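Local coordinates for protein UDP-galactopyranose mutase (Deinococcus radiodurans, PDB 3HDQ) that probably interconverts UDP-galactopyranose and UDP-galactofuranose, with a bound FAD as cofactor, at residues A[83-88]-A[371-376]; A[105-110]-A[215-220]; A[333-338]-A[362-367]. All blocks are in the same frame, centred on the assembly; numbering follows the deposited sequence.

From the N terminus, loop 83-88 comes first and stays open until 371-376 closes it, 283 residues later. Interaction 1 therefore spans the other two. Within that large loop, interaction 2 pairs strand 104-106 with strand 214-218. Interaction 3 then joins the end of strand 320-336 to the loop before helix 373-388. Interactions 2 and 3 follow in series and do not touch. Interaction 1 touches both: Met217 of interaction 2 packs on loop 83-88, and Arg364 NH2 of interaction 3 reaches Tyr371 O. Interactions 1 and 3 both meet FAD, one mainly at the flavin, the other along the ribityl chain and the pyrophosphate. Interaction 2 reaches the galactose of the substrate.

Interaction 1 (A[83-88]-A[371-376]); sequences GPHIFH and YNMDQV. With FAD (flavin-adenine dinucleotide), chain L.
Met373 pushes its CE methyl against loop 83-88, where it meets Ile86 O at 3.5 Å and the CB atoms of His85 and Phe87. The contact forms the flavin end of an FAD pocket in a Rossmann-type flavoprotein. Helix 373-388 begins here, and Met373 N donates to FAD O2 at 2.8 Å. The helix start would probably draw electron density toward the N1-C2=O2 side of the flavin. Bending at chi3 (-78°) brings Met373 CE to 3.4 Å from FAD C2. Further round the same pyrimidine rim, Ile86 N donates to FAD O4 and Ile86 O accepts from FAD N3.

His85 lays one ring face on the flavin, with FAD C5X 3.7 Å above the plane of the His85 ring. Its ND1 donates to Gly83 O, and its NE2 shares a hydrogen bond with FAD O2'. Met373 SD sits at the ring edge. With an alanine at His85, FAD O2' would probably lose this partner, and a gap would open beside the flavin.

His88 meets Asn372 at its ring edge, His88 CE1 to Asn372 ND2 3.5 Å, with ring and amide planes 59° apart. The polar ends are held from outside: His88 ND1 by Asp212, Asn372 OD1 by Arg198. Phe87 CE1 touches Asp374 CB at 4.0 Å, with ring and carboxylate planes nearly perpendicular. The same Phe87 ring packs on Val94 and Leu98 of helix 92-99. Asp374 OD1 bonds Thr89, while the backbone Asp374 N donates to a water O 3.1 Å away.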
# COMPACT_ATOMS: atom_id res chain seq x y z
N GLY A 83 -5.28 10.34 11.90
CA GLY A 83 -6.42 10.51 12.78
C GLY A 83 -7.64 9.75 12.30
O GLY A 83 -7.73 9.39 11.13
N PRO A 84 -8.59 9.51 13.20
CA PRO A 84 -9.75 8.67 12.89
C PRO A 84 -10.60 9.28 11.78
O PRO A 84 -10.98 10.45 11.87
CB PRO A 84 -10.54 8.69 14.20
CG PRO A 84 -10.17 10.00 14.84
CD PRO A 84 -8.74 10.25 14.47
N HIS A 85 -10.88 8.50 10.74
CA HIS A 85 -11.82 8.92 9.70
C HIS A 85 -13.07 8.04 9.65
O HIS A 85 -13.01 6.88 9.25
CB HIS A 85 -11.12 8.95 8.34
CG HIS A 85 -10.18 10.10 8.19
ND1 HIS A 85 -9.12 10.32 9.05
CD2 HIS A 85 -10.16 11.12 7.30
CE1 HIS A 85 -8.48 11.41 8.69
NE2 HIS A 85 -9.09 11.92 7.63
N ILE A 86 -14.20 8.60 10.10
CA ILE A 86 -15.45 7.87 10.14
C ILE A 86 -16.36 8.36 9.00
O ILE A 86 -16.74 9.53 8.96
CB ILE A 86 -16.18 8.01 11.51
CG1 ILE A 86 -15.35 7.42 12.67
CG2 ILE A 86 -17.52 7.31 11.49
CD1 ILE A 86 -14.21 8.28 13.13
N PHE A 87 -16.71 7.47 8.07
CA PHE A 87 -17.53 7.92 6.94
C PHE A 87 -19.00 8.04 7.30
O PHE A 87 -19.59 7.14 7.90
CB PHE A 87 -17.37 7.04 5.70
CG PHE A 87 -18.16 7.56 4.52
CD1 PHE A 87 -17.65 8.58 3.74
CD2 PHE A 87 -19.43 7.08 4.25
CE1 PHE A 87 -18.39 9.10 2.68
CE2 PHE A 87 -20.17 7.58 3.19
CZ PHE A 87 -19.65 8.60 2.40
N HIS A 88 -19.60 9.17 6.93
CA HIS A 88 -21.02 9.39 7.20
C HIS A 88 -21.61 10.34 6.19
O HIS A 88 -20.99 11.32 5.81
CB HIS A 88 -21.24 9.92 8.62
CG HIS A 88 -20.58 11.24 8.88
ND1 HIS A 88 -21.23 12.44 8.74
CD2 HIS A 88 -19.31 11.54 9.26
CE1 HIS A 88 -20.40 13.43 9.02
NE2 HIS A 88 -19.22 12.91 9.33
N TYR A 371 -14.82 20.84 5.46
CA TYR A 371 -15.68 19.80 4.88
C TYR A 371 -15.37 18.39 5.39
O TYR A 371 -14.20 18.03 5.59
CB TYR A 371 -15.54 19.79 3.35
CG TYR A 371 -16.48 20.72 2.61
CD1 TYR A 371 -17.46 21.42 3.29
CD2 TYR A 371 -16.39 20.89 1.23
CE1 TYR A 371 -18.32 22.26 2.62
CE2 TYR A 371 -17.25 21.73 0.55
CZ TYR A 371 -18.22 22.42 1.25
OH TYR A 371 -19.10 23.27 0.61
N ASN A 372 -16.41 17.60 5.59
CA ASN A 372 -16.24 16.17 5.87
C ASN A 372 -15.99 15.43 4.56
O ASN A 372 -16.12 16.01 3.48
CB ASN A 372 -17.46 15.59 6.60
CG ASN A 372 -17.78 16.32 7.89
OD1 ASN A 372 -16.88 16.63 8.68
ND2 ASN A 372 -19.06 16.59 8.12
N MET A 373 -15.67 14.15 4.64
CA MET A 373 -15.38 13.38 3.43
C MET A 373 -16.53 13.43 2.42
O MET A 373 -16.32 13.72 1.24
CB MET A 373 -15.00 11.93 3.77
CG MET A 373 -13.69 11.79 4.52
SD MET A 373 -13.29 10.06 4.93
CE MET A 373 -14.37 9.79 6.35
N ASP A 374 -17.74 13.14 2.88
CA ASP A 374 -18.87 13.08 1.96
C ASP A 374 -19.07 14.41 1.22
O ASP A 374 -19.37 14.41 0.03
CB ASP A 374 -20.15 12.64 2.67
CG ASP A 374 -20.70 13.70 3.60
OD1 ASP A 374 -21.92 13.97 3.54
OD2 ASP A 374 -19.92 14.25 4.39
N GLN A 375 -18.91 15.52 1.93
CA GLN A 375 -19.07 16.86 1.34
C GLN A 375 -18.01 17.13 0.29
O GLN A 375 -18.29 17.75 -0.73
CB GLN A 375 -18.99 17.95 2.41
CG GLN A 375 -20.11 17.90 3.44
CD GLN A 375 -19.90 18.88 4.57
OE1 GLN A 375 -18.96 18.74 5.37
NE2 GLN A 375 -20.76 19.89 4.65
N VAL A 376 -16.78 16.67 0.54
CA VAL A 376 -15.76 16.79 -0.49
C VAL A 376 -16.12 15.95 -1.72
O VAL A 376 -16.01 16.43 -2.84
CB VAL A 376 -14.34 16.49 0.01
CG1 VAL A 376 -13.36 16.43 -1.17
CG2 VAL A 376 -13.90 17.57 1.00
PA FAD L . -6.70 16.01 1.36
O1A FAD L . -6.92 14.74 1.94
O2A FAD L . -6.04 16.84 2.28
O5B FAD L . -5.82 15.78 0.11
C5B FAD L . -5.18 16.77 -0.60
C4B FAD L . -3.90 16.19 -1.10
O4B FAD L . -3.21 17.14 -1.83
C3B FAD L . -3.02 15.85 0.08
O3B FAD L . -2.76 14.49 0.18
C2B FAD L . -1.75 16.60 -0.18
O2B FAD L . -0.67 15.79 0.09
C1B FAD L . -1.86 16.95 -1.63
N9A FAD L . -1.05 18.12 -1.96
C8A FAD L . -1.07 19.34 -1.41
N7A FAD L . -0.17 20.10 -1.98
C5A FAD L . 0.45 19.39 -2.91
C6A FAD L . 1.46 19.67 -3.80
N6A FAD L . 1.89 20.87 -3.96
N1A FAD L . 1.90 18.72 -4.65
C2A FAD L . 1.36 17.48 -4.62
N3A FAD L . 0.37 17.21 -3.74
C4A FAD L . -0.08 18.14 -2.90
N1 FAD L . -14.13 13.51 7.58
C2 FAD L . -15.21 12.76 7.78
O2 FAD L . -16.11 12.73 7.00
N3 FAD L . -15.26 12.02 8.90
C4 FAD L . -14.24 12.03 9.79
O4 FAD L . -14.28 11.38 10.77
C4X FAD L . -13.17 12.81 9.56
N5 FAD L . -12.17 12.83 10.47
C5X FAD L . -11.09 13.61 10.24
C6 FAD L . -10.07 13.61 11.16
C7 FAD L . -8.97 14.40 10.94
C7M FAD L . -7.87 14.42 11.92
C8 FAD L . -8.88 15.16 9.81
C8M FAD L . -7.67 16.00 9.63
C9 FAD L . -9.90 15.15 8.89
C9A FAD L . -11.02 14.38 9.10
N10 FAD L . -12.04 14.35 8.19
C10 FAD L . -13.11 13.56 8.45
C1' FAD L . -12.06 15.24 7.01
C2' FAD L . -11.40 14.65 5.79
O2' FAD L . -10.07 14.45 6.13
C3' FAD L . -11.45 15.56 4.57
O3' FAD L . -12.69 15.81 4.09
C4' FAD L . -10.90 14.87 3.38
O4' FAD L . -9.97 13.97 3.89
C5' FAD L . -10.30 15.91 2.47
O5' FAD L . -10.14 15.52 1.16
P FAD L . -9.30 16.43 0.22
O1P FAD L . -9.06 15.74 -0.99
O2P FAD L . -10.07 17.58 -0.04
O3P FAD L . -7.99 16.81 0.96
O HOH W 1 -17.85 11.76 5.66
O HOH W 2 -17.15 14.32 10.30

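Interaction 2 (A[105-110]-A[215-220]); sequences RPYQHR and QAMPLH. With GDU (galactose-uridine-5'-diphosphate), chain K.
The galactose end of the substrate pocket is bordered by His109, which follows a strand pair joined through Arg105 and Met217. Arg105 N donates to Met217 O at 2.8 Å, almost straight and in the carbonyl plane. Met217 N returns a bond to Arg105 O. One step on, Pro106 faces Ala216 as a non-hydrogen-bonded pair, and Ala216 CA comes within 3.3 Å of Arg105 O as a CA-H...O contact. Tyr107 N then reaches Gln215 O at 3.3 Å, from above the carbonyl plane.

This is one border of a three-stranded antiparallel sheet, with 214-218 in the middle, between 88-89 and 104-106. Tyr107 has CG anti to its own N (chi1 173°), which lays the ring alongside Met217, with Tyr107 CD2 4.0 Å from Met217 CG. Ile312 of helix 309-313 packs on both. The hydroxyl of Tyr107 shares a 2.7 Å hydrogen bond with His109 ND1. This second-shell bond probably helps to set the turn of the imidazole. Its far nitrogen, His109 NE2, then shares a hydrogen bond of 3.2 Å with GDU O6', which lies at the ring edge.

Gln215 crosses Gln108 at about a right angle, and Gln215 OE1 lies 3.6 Å from Gln108 CB. Two waters join the same Gln215 OE1 to the backbone of His109. One accepts from His109 N, the other donates to His109 O. Gln215 NE2 bonds Phe210 O and Asp212 O, and Arg105 NH1 bonds His311 O.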
# COMPACT_ATOMS: atom_id res chain seq x y z
N ARG A 105 -18.88 -1.93 6.00
CA ARG A 105 -19.18 -2.41 7.35
C ARG A 105 -20.03 -1.36 8.05
O ARG A 105 -19.56 -0.25 8.28
CB ARG A 105 -17.89 -2.60 8.15
CG ARG A 105 -18.16 -3.10 9.57
CD ARG A 105 -17.22 -2.48 10.60
NE ARG A 105 -17.53 -2.96 11.95
CZ ARG A 105 -17.35 -2.25 13.06
NH1 ARG A 105 -16.86 -1.02 13.01
NH2 ARG A 105 -17.66 -2.79 14.24
N PRO A 106 -21.28 -1.71 8.41
CA PRO A 106 -22.13 -0.74 9.10
C PRO A 106 -21.52 -0.32 10.44
O PRO A 106 -21.06 -1.17 11.21
CB PRO A 106 -23.43 -1.51 9.33
CG PRO A 106 -23.41 -2.60 8.31
CD PRO A 106 -21.97 -2.99 8.20
N TYR A 107 -21.52 0.97 10.72
CA TYR A 107 -20.91 1.48 11.93
C TYR A 107 -21.42 2.88 12.25
O TYR A 107 -21.40 3.77 11.40
CB TYR A 107 -19.39 1.51 11.78
CG TYR A 107 -18.64 2.17 12.92
CD1 TYR A 107 -18.53 1.56 14.16
CD2 TYR A 107 -18.02 3.40 12.73
CE1 TYR A 107 -17.83 2.16 15.19
CE2 TYR A 107 -17.31 4.01 13.75
CZ TYR A 107 -17.21 3.39 14.98
OH TYR A 107 -16.51 3.99 16.00
N GLN A 108 -21.89 3.05 13.47
CA GLN A 108 -22.33 4.34 13.95
C GLN A 108 -21.41 4.73 15.12
O GLN A 108 -21.49 4.15 16.20
CB GLN A 108 -23.80 4.28 14.36
CG GLN A 108 -24.71 3.77 13.25
CD GLN A 108 -26.17 3.61 13.67
OE1 GLN A 108 -26.46 3.13 14.77
NE2 GLN A 108 -27.10 4.02 12.79
N HIS A 109 -20.52 5.68 14.84
CA HIS A 109 -19.47 6.13 15.76
C HIS A 109 -20.07 6.75 17.02
O HIS A 109 -21.06 7.46 16.96
CB HIS A 109 -18.60 7.16 15.01
CG HIS A 109 -17.35 7.59 15.72
ND1 HIS A 109 -16.37 6.71 16.12
CD2 HIS A 109 -16.88 8.83 16.01
CE1 HIS A 109 -15.37 7.38 16.67
NE2 HIS A 109 -15.65 8.67 16.61
N ARG A 110 -19.45 6.48 18.17
CA ARG A 110 -19.89 7.06 19.42
C ARG A 110 -18.70 7.61 20.18
O ARG A 110 -17.66 6.95 20.29
CB ARG A 110 -20.65 6.04 20.27
CG ARG A 110 -22.02 5.70 19.70
CD ARG A 110 -22.68 4.59 20.48
NE ARG A 110 -24.11 4.49 20.18
CZ ARG A 110 -24.64 3.68 19.28
NH1 ARG A 110 -23.87 2.90 18.54
NH2 ARG A 110 -25.96 3.66 19.11
N GLN A 215 -24.30 5.50 7.57
CA GLN A 215 -23.10 5.43 8.40
C GLN A 215 -22.46 4.06 8.26
O GLN A 215 -23.04 3.04 8.66
CB GLN A 215 -23.43 5.74 9.86
CG GLN A 215 -24.08 7.11 10.07
CD GLN A 215 -24.25 7.48 11.55
OE1 GLN A 215 -23.35 7.26 12.37
NE2 GLN A 215 -25.41 8.05 11.89
N ALA A 216 -21.26 4.03 7.69
CA ALA A 216 -20.58 2.77 7.39
C ALA A 216 -19.13 2.98 6.95
O ALA A 216 -18.79 4.01 6.38
CB ALA A 216 -21.36 2.00 6.31
N MET A 217 -18.28 2.01 7.25
CA MET A 217 -16.87 2.11 6.95
C MET A 217 -16.52 1.22 5.76
O MET A 217 -17.09 0.14 5.60
CB MET A 217 -16.04 1.71 8.18
CG MET A 217 -16.11 2.69 9.34
SD MET A 217 -15.34 4.30 9.01
CE MET A 217 -13.67 3.80 8.59
N PRO A 218 -15.62 1.69 4.89
CA PRO A 218 -15.18 0.84 3.78
C PRO A 218 -14.69 -0.51 4.32
O PRO A 218 -13.78 -0.56 5.16
CB PRO A 218 -14.03 1.64 3.16
CG PRO A 218 -14.39 3.06 3.44
CD PRO A 218 -15.06 3.05 4.80
N LEU A 219 -15.31 -1.59 3.85
CA LEU A 219 -15.09 -2.92 4.43
C LEU A 219 -13.61 -3.29 4.58
O LEU A 219 -13.21 -3.84 5.61
CB LEU A 219 -15.86 -3.99 3.65
CG LEU A 219 -15.78 -5.41 4.23
CD1 LEU A 219 -16.39 -5.46 5.62
CD2 LEU A 219 -16.49 -6.41 3.33
N HIS A 220 -12.79 -2.98 3.58
CA HIS A 220 -11.36 -3.27 3.70
C HIS A 220 -10.50 -2.02 3.81
O HIS A 220 -9.30 -2.04 3.50
CB HIS A 220 -10.91 -4.16 2.55
CG HIS A 220 -11.78 -5.37 2.37
ND1 HIS A 220 -11.89 -6.35 3.33
CD2 HIS A 220 -12.58 -5.74 1.35
CE1 HIS A 220 -12.73 -7.28 2.90
NE2 HIS A 220 -13.15 -6.94 1.70
N1 GDU K . -15.99 20.51 20.10
C2 GDU K . -15.82 20.55 21.34
N3 GDU K . -15.79 19.73 22.30
C4 GDU K . -16.00 18.46 21.91
C5 GDU K . -16.22 18.21 20.46
C6 GDU K . -16.19 19.25 19.61
O2 GDU K . -15.57 21.88 21.79
O4 GDU K . -15.97 17.53 22.71
C1D GDU K . -15.92 21.65 19.24
C2D GDU K . -14.53 22.16 18.79
O2D GDU K . -14.53 23.55 18.48
C3D GDU K . -14.30 21.30 17.57
C4D GDU K . -15.67 21.45 16.91
O4D GDU K . -16.62 21.47 17.99
O3D GDU K . -13.23 21.80 16.77
C5D GDU K . -15.97 20.53 15.74
O5D GDU K . -15.94 19.21 16.32
PA GDU K . -15.48 17.92 15.49
O1A GDU K . -15.88 16.72 16.27
O2A GDU K . -16.20 17.93 14.21
O3A GDU K . -13.90 17.89 15.35
PB GDU K . -13.16 17.16 14.15
O1B GDU K . -11.74 17.45 14.47
O2B GDU K . -13.42 17.69 12.79
O3B GDU K . -13.31 15.57 14.17
C1' GDU K . -13.11 14.54 13.18
C2' GDU K . -14.39 14.41 12.32
C3' GDU K . -15.56 14.32 13.33
C4' GDU K . -15.45 12.96 14.07
C5' GDU K . -14.02 12.84 14.68
C6' GDU K . -13.68 11.42 15.20
O2' GDU K . -14.50 15.49 11.38
O3' GDU K . -16.81 14.47 12.60
O4' GDU K . -15.71 11.91 13.12
O5' GDU K . -12.88 13.30 13.90
O6' GDU K . -13.85 11.29 16.63
O HOH W 3 -20.55 6.72 12.29
O HOH W 4 -22.64 8.19 14.72

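Interaction 3 (A[333-338]-A[362-367]); sequences PYYPVP and VGRLAT. With FAD (flavin-adenine dinucleotide), chain L.
The guanidinium of Arg364 carries the FAD ribityl carbon C1' over one face, with Arg364 NH2 3.4 Å from C1'. At its edge, close to its plane, is Tyr334 O. The Tyr335 ring has Arg364 NH1 over one face, and Arg364 NH1 is 3.6 Å from Tyr335 CD2. The two side chains run alongside each other, with ring and guanidinium planes tilted 49° apart. The flavin methyl C8M comes up obliquely to both tyrosine rings.

Arg364 NH1 donates to Tyr334 O, with an N-H...O angle of 159°; the modelled 2.5 Å is shorter than usual, so the exact length is doubtful. The side chain runs out from CA and then bends at chi3 (-82°), which carries NH1 to that carbonyl. The other branch, NH2, bonds Tyr371 O, so two backbone carbonyls from different parts of the chain fix the rotation of the group. Pro336 crosses the aliphatic part, with Pro336 CD 4.0 Å from Arg364 CG. Next to it, Leu365 CD1 meets Pro333 CG at 4.2 Å, and the same Leu365 CD1 is 3.7 Å from FAD O2A.

The backbone also serves the cofactor: Arg364 N donates to FAD O2P at 3.1 Å. Gly363 CA lies 3.5 Å from the same FAD O2P. Gly363 O is gripped by Thr367 N and Thr367 OG1, from opposite faces of its plane.

Tyr334 and Tyr335 both face Arg275 in a classic beta bulge, at the end of strand 320-336. Tyr335 OH bonds the substrate phosphate oxygen O1B. The bulge thus borders the dimethyl end of the flavin, and the turn after strand 359-361 the ribityl chain and pyrophosphate, next to the nucleotide-sugar pocket of this mutase family.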
# COMPACT_ATOMS: atom_id res chain seq x y z
N PRO A 333 -1.17 21.29 6.66
CA PRO A 333 -2.46 21.92 6.95
C PRO A 333 -3.57 20.87 6.92
O PRO A 333 -3.65 20.14 5.94
CB PRO A 333 -2.64 22.91 5.79
CG PRO A 333 -1.86 22.31 4.65
CD PRO A 333 -0.75 21.47 5.25
N TYR A 334 -4.39 20.81 7.97
CA TYR A 334 -5.52 19.88 8.03
C TYR A 334 -6.88 20.57 8.18
O TYR A 334 -7.89 20.04 7.75
CB TYR A 334 -5.36 18.87 9.18
CG TYR A 334 -4.14 17.99 9.10
CD1 TYR A 334 -3.26 17.89 10.16
CD2 TYR A 334 -3.86 17.24 7.95
CE1 TYR A 334 -2.15 17.09 10.11
CE2 TYR A 334 -2.74 16.43 7.89
CZ TYR A 334 -1.89 16.36 8.97
OH TYR A 334 -0.77 15.55 8.92
N TYR A 335 -6.89 21.76 8.79
CA TYR A 335 -8.13 22.49 9.03
C TYR A 335 -8.01 23.95 8.59
O TYR A 335 -7.08 24.64 8.99
CB TYR A 335 -8.42 22.55 10.53
CG TYR A 335 -8.62 21.23 11.27
CD1 TYR A 335 -7.53 20.51 11.73
CD2 TYR A 335 -9.89 20.75 11.55
CE1 TYR A 335 -7.70 19.33 12.41
CE2 TYR A 335 -10.07 19.57 12.23
CZ TYR A 335 -8.98 18.87 12.67
OH TYR A 335 -9.15 17.69 13.35
N PRO A 336 -8.99 24.43 7.81
CA PRO A 336 -9.10 25.88 7.71
C PRO A 336 -9.53 26.41 9.08
O PRO A 336 -10.04 25.63 9.89
CB PRO A 336 -10.26 26.09 6.72
CG PRO A 336 -10.59 24.73 6.17
CD PRO A 336 -10.11 23.73 7.17
N VAL A 337 -9.32 27.70 9.33
CA VAL A 337 -9.65 28.30 10.62
C VAL A 337 -10.77 29.35 10.46
O VAL A 337 -10.50 30.55 10.37
CB VAL A 337 -8.40 28.95 11.25
CG1 VAL A 337 -8.70 29.50 12.64
CG2 VAL A 337 -7.26 27.94 11.30
N PRO A 338 -12.04 28.90 10.45
CA PRO A 338 -13.14 29.82 10.15
C PRO A 338 -13.29 30.94 11.20
O PRO A 338 -13.63 30.68 12.35
CB PRO A 338 -14.37 28.89 10.15
CG PRO A 338 -13.81 27.51 9.98
CD PRO A 338 -12.53 27.54 10.72
N VAL A 362 -10.50 22.65 -5.80
CA VAL A 362 -11.49 21.75 -5.21
C VAL A 362 -10.95 21.15 -3.93
O VAL A 362 -9.77 20.83 -3.86
CB VAL A 362 -11.83 20.56 -6.14
CG1 VAL A 362 -13.08 19.84 -5.64
CG2 VAL A 362 -12.01 21.01 -7.58
N GLY A 363 -11.82 20.99 -2.93
CA GLY A 363 -11.48 20.25 -1.74
C GLY A 363 -11.33 21.10 -0.49
O GLY A 363 -11.36 22.33 -0.57
N ARG A 364 -11.15 20.44 0.65
CA ARG A 364 -11.07 21.15 1.92
C ARG A 364 -10.01 22.26 1.92
O ARG A 364 -10.29 23.39 2.33
CB ARG A 364 -10.83 20.19 3.10
CG ARG A 364 -10.55 20.92 4.40
CD ARG A 364 -10.11 20.01 5.56
NE ARG A 364 -11.23 19.37 6.22
CZ ARG A 364 -11.28 19.03 7.51
NH1 ARG A 364 -10.25 19.27 8.31
NH2 ARG A 364 -12.35 18.44 7.99
N LEU A 365 -8.80 21.95 1.47
CA LEU A 365 -7.67 22.89 1.55
C LEU A 365 -7.72 23.98 0.48
O LEU A 365 -7.43 25.15 0.75
CB LEU A 365 -6.34 22.15 1.42
CG LEU A 365 -6.17 21.05 2.45
CD1 LEU A 365 -4.81 20.38 2.28
CD2 LEU A 365 -6.32 21.66 3.84
N ALA A 366 -8.08 23.58 -0.73
CA ALA A 366 -8.04 24.44 -1.88
C ALA A 366 -9.16 25.48 -1.89
O ALA A 366 -9.01 26.57 -2.47
CB ALA A 366 -8.07 23.58 -3.15
N THR A 367 -10.29 25.15 -1.26
CA THR A 367 -11.41 26.09 -1.20
C THR A 367 -11.66 26.55 0.23
O THR A 367 -12.66 27.22 0.51
CB THR A 367 -12.72 25.52 -1.82
OG1 THR A 367 -13.22 24.43 -1.02
CG2 THR A 367 -12.46 25.04 -3.23
PA FAD L . -6.70 16.01 1.36
O1A FAD L . -6.92 14.74 1.94
O2A FAD L . -6.04 16.84 2.28
O5B FAD L . -5.82 15.78 0.11
C5B FAD L . -5.18 16.77 -0.60
C4B FAD L . -3.90 16.19 -1.10
O4B FAD L . -3.21 17.14 -1.83
C3B FAD L . -3.02 15.85 0.08
O3B FAD L . -2.76 14.49 0.18
C2B FAD L . -1.75 16.60 -0.18
O2B FAD L . -0.67 15.79 0.09
C1B FAD L . -1.86 16.95 -1.63
N9A FAD L . -1.05 18.12 -1.96
C8A FAD L . -1.07 19.34 -1.41
N7A FAD L . -0.17 20.10 -1.98
C5A FAD L . 0.45 19.39 -2.91
C6A FAD L . 1.46 19.67 -3.80
N6A FAD L . 1.89 20.87 -3.96
N1A FAD L . 1.90 18.72 -4.65
C2A FAD L . 1.36 17.48 -4.62
N3A FAD L . 0.37 17.21 -3.74
C4A FAD L . -0.08 18.14 -2.90
N1 FAD L . -14.13 13.51 7.58
C2 FAD L . -15.21 12.76 7.78
O2 FAD L . -16.11 12.73 7.00
N3 FAD L . -15.26 12.02 8.90
C4 FAD L . -14.24 12.03 9.79
O4 FAD L . -14.28 11.38 10.77
C4X FAD L . -13.17 12.81 9.56
N5 FAD L . -12.17 12.83 10.47
C5X FAD L . -11.09 13.61 10.24
C6 FAD L . -10.07 13.61 11.16
C7 FAD L . -8.97 14.40 10.94
C7M FAD L . -7.87 14.42 11.92
C8 FAD L . -8.88 15.16 9.81
C8M FAD L . -7.67 16.00 9.63
C9 FAD L . -9.90 15.15 8.89
C9A FAD L . -11.02 14.38 9.10
N10 FAD L . -12.04 14.35 8.19
C10 FAD L . -13.11 13.56 8.45
C1' FAD L . -12.06 15.24 7.01
C2' FAD L . -11.40 14.65 5.79
O2' FAD L . -10.07 14.45 6.13
C3' FAD L . -11.45 15.56 4.57
O3' FAD L . -12.69 15.81 4.09
C4' FAD L . -10.90 14.87 3.38
O4' FAD L . -9.97 13.97 3.89
C5' FAD L . -10.30 15.91 2.47
O5' FAD L . -10.14 15.52 1.16
P FAD L . -9.30 16.43 0.22
O1P FAD L . -9.06 15.74 -0.99
O2P FAD L . -10.07 17.58 -0.04
O3P FAD L . -7.99 16.81 0.96